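Local coordinates for probable nitrite reductase [nad(p)h] small subunit NIRD (Mycobacterium tuberculosis, PDB 4AIV), which is probably required, in association with NirB, for the NADH-dependent reduction of nitrite to ammonium, at residues G32-L37 with V48-P53. Numbering follows the deposited sequence.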
ATOM      1  N   GLY A  32      -6.122  -7.900  11.711  1.00 13.96           N
ATOM      2  CA  GLY A  32      -6.088  -6.559  12.264  1.00 13.08           C
ATOM      3  C   GLY A  32      -5.001  -5.651  11.712  1.00 16.15           C
ATOM      4  O   GLY A  32      -4.965  -4.465  12.060  1.00 11.78           O
ATOM      5  N   SER A  33      -4.116  -6.186  10.866  1.00 12.53           N
ATOM      6  CA  SER A  33      -3.120  -5.349  10.189  1.00 13.22           C
ATOM      7  C   SER A  33      -3.830  -4.239   9.414  1.00 10.51           C
ATOM      8  O   SER A  33      -4.897  -4.463   8.834  1.00 12.28           O
ATOM      9  CB  SER A  33      -2.273  -6.170   9.205  1.00 14.61           C
ATOM     10  OG  SER A  33      -1.705  -7.299   9.833  1.00 16.12           O
ATOM     11  N   GLN A  34      -3.238  -3.050   9.418  1.00 11.41           N
ATOM     12  CA  GLN A  34      -3.801  -1.907   8.715  1.00 14.02           C
ATOM     13  C   GLN A  34      -2.940  -1.651   7.510  1.00  9.87           C
ATOM     14  O   GLN A  34      -1.711  -1.597   7.612  1.00 12.88           O
ATOM     15  CB  GLN A  34      -3.793  -0.650   9.584  1.00 14.81           C
ATOM     16  CG  GLN A  34      -4.360  -0.814  10.955  1.00 24.15           C
ATOM     17  CD  GLN A  34      -4.275   0.487  11.703  1.00 32.58           C
ATOM     18  OE1 GLN A  34      -4.141   1.551  11.087  1.00 30.15           O
ATOM     19  NE2 GLN A  34      -4.336   0.422  13.028  1.00 40.30           N
ATOM     20  N   VAL A  35      -3.596  -1.458   6.374  1.00 10.67           N
ATOM     21  CA  VAL A  35      -2.921  -1.413   5.091  1.00  9.71           C
ATOM     22  C   VAL A  35      -3.316  -0.160   4.301  1.00 11.29           C
ATOM     23  O   VAL A  35      -4.476   0.247   4.330  1.00 10.65           O
ATOM     24  CB  VAL A  35      -3.293  -2.687   4.307  1.00 14.05           C
ATOM     25  CG1 VAL A  35      -3.257  -2.452   2.822  1.00 13.00           C
ATOM     26  CG2 VAL A  35      -2.384  -3.840   4.735  1.00 11.93           C
ATOM     27  N   ALA A  36      -2.348   0.471   3.636  1.00  7.18           N
ATOM     28  CA  ALA A  36      -2.655   1.541   2.690  1.00  8.37           C
ATOM     29  C   ALA A  36      -2.658   0.941   1.281  1.00  9.46           C
ATOM     30  O   ALA A  36      -1.623   0.443   0.808  1.00  7.63           O
ATOM     31  CB  ALA A  36      -1.626   2.668   2.791  1.00  7.54           C
ATOM     32  N   LEU A  37      -3.816   0.979   0.627  1.00  6.86           N
ATOM     33  CA  LEU A  37      -3.988   0.386  -0.699  1.00  8.62           C
ATOM     34  C   LEU A  37      -4.109   1.462  -1.776  1.00  9.49           C
ATOM     35  O   LEU A  37      -4.901   2.396  -1.638  1.00 10.26           O
ATOM     36  CB  LEU A  37      -5.240  -0.499  -0.720  1.00  7.09           C
ATOM     37  CG  LEU A  37      -5.635  -1.129  -2.072  1.00  9.35           C
ATOM     38  CD1 LEU A  37      -4.616  -2.201  -2.543  1.00  8.06           C
ATOM     39  CD2 LEU A  37      -7.053  -1.711  -2.008  1.00  5.74           C
ATOM     40  N   VAL A  48       0.715  -1.318   1.192  1.00  7.80           N
ATOM     41  CA  VAL A  48       1.805  -1.148   2.144  1.00  8.29           C
ATOM     42  C   VAL A  48       1.240  -0.834   3.536  1.00  8.93           C
ATOM     43  O   VAL A  48       0.046  -0.549   3.681  1.00  8.49           O
ATOM     44  CB  VAL A  48       2.819  -0.042   1.705  1.00  7.58           C
ATOM     45  CG1 VAL A  48       3.493  -0.418   0.380  1.00  8.50           C
ATOM     46  CG2 VAL A  48       2.135   1.319   1.601  1.00  8.65           C
ATOM     47  N   GLY A  49       2.087  -0.910   4.554  1.00  8.01           N
ATOM     48  CA  GLY A  49       1.669  -0.557   5.904  1.00 10.80           C
ATOM     49  C   GLY A  49       1.005   0.814   5.957  1.00  9.42           C
ATOM     50  O   GLY A  49       1.475   1.762   5.335  1.00  8.73           O
ATOM     51  N   ASN A  50      -0.099   0.919   6.688  1.00  6.35           N
ATOM     52  CA  ASN A  50      -0.818   2.190   6.798  1.00  9.68           C
ATOM     53  C   ASN A  50      -0.211   3.131   7.846  1.00 11.17           C
ATOM     54  O   ASN A  50      -0.549   4.325   7.911  1.00  9.67           O
ATOM     55  CB  ASN A  50      -2.296   1.938   7.117  1.00  8.78           C
ATOM     56  CG  ASN A  50      -3.170   3.130   6.795  1.00 15.42           C
ATOM     57  OD1 ASN A  50      -2.952   3.831   5.795  1.00 13.76           O
ATOM     58  ND2 ASN A  50      -4.164   3.376   7.642  1.00 10.26           N
ATOM     59  N   VAL A  51       0.684   2.596   8.669  1.00  8.94           N
ATOM     60  CA  VAL A  51       1.273   3.388   9.741  1.00 11.33           C
ATOM     61  C   VAL A  51       2.621   3.993   9.335  1.00 12.32           C
ATOM     62  O   VAL A  51       3.553   3.273   8.960  1.00  9.87           O
ATOM     63  CB  VAL A  51       1.430   2.562  11.035  1.00 13.23           C
ATOM     64  CG1 VAL A  51       2.037   3.416  12.139  1.00 13.06           C
ATOM     65  CG2 VAL A  51       0.084   1.986  11.464  1.00 11.75           C
ATOM     66  N   ASP A  52       2.707   5.320   9.399  1.00  9.21           N
ATOM     67  CA  ASP A  52       3.965   6.029   9.170  1.00 11.65           C
ATOM     68  C   ASP A  52       4.968   5.523  10.188  1.00 12.28           C
ATOM     69  O   ASP A  52       4.726   5.614  11.389  1.00 15.18           O
ATOM     70  CB  ASP A  52       3.764   7.548   9.310  1.00 11.64           C
ATOM     71  CG  ASP A  52       5.049   8.350   9.065  1.00 15.85           C
ATOM     72  OD1 ASP A  52       6.108   8.040   9.671  1.00 14.76           O
ATOM     73  OD2 ASP A  52       5.004   9.313   8.269  1.00 13.94           O
ATOM     74  N   PRO A  53       6.100   4.984   9.712  1.00 16.59           N
ATOM     75  CA  PRO A  53       7.064   4.351  10.619  1.00 18.63           C
ATOM     76  C   PRO A  53       7.903   5.354  11.402  1.00 19.55           C
ATOM     77  O   PRO A  53       8.677   4.943  12.265  1.00 23.54           O
ATOM     78  CB  PRO A  53       7.955   3.548   9.670  1.00 17.11           C
ATOM     79  CG  PRO A  53       7.937   4.326   8.417  1.00 11.97           C
ATOM     80  CD  PRO A  53       6.533   4.894   8.306  1.00 13.24           C
TER
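Ala-36 and Val-48 bond to each other twice through their backbones, making the antiparallel hydrogen-bonded pair that joins strands 34-39 and 45-49 as a beta hairpin. Ala-36 N donates a hydrogen bond to Val-48 O at a short 2.6 Å, and Val-48 N reaches Ala-36 O at 3.0 Å. In the neighbouring pair, Val-35 and Gly-49 are non-hydrogen-bonded, and the CA of Val-35 lies 3.4 Å from Val-48 O in a CA-H...O contact. A third bond, from Asn-50 N to Gln-34 O at 3.1 Å, reaches beyond the end of strand 45-49. Here the donor stands above the carbonyl plane, 45° out of it, as the chain turns away from its partner.

Asn-50 then lays its side chain across strand 34-39. With CG anti to the backbone N (chi1 -161°), Asn-50 CB packs over Val-35 C at 3.7 Å, and Asn-50 OD1 comes within 3.5 Å of Ala-36 CB. That oxygen accepts a hydrogen bond from the backbone N of Ser-61. Toward solvent, on the side of the exposed Gln-34, the side chains of Gln-34 and Asn-50 meet through their CB atoms, 3.9 Å apart, while their amide planes are turned 55° from each other. The Ala-36 methyl also faces CG2 of Val-48, 4.2 Å away on the same face of the sheet.

In this Rieske-like domain, backbone bonds thus hold the hairpin in register, while the buried Asn-50 carries the contact past the strand end: its amide oxygen, satisfied by Ser-61, links the departing chain to a neighbouring loop while its CB rests on the peptide of Val-35.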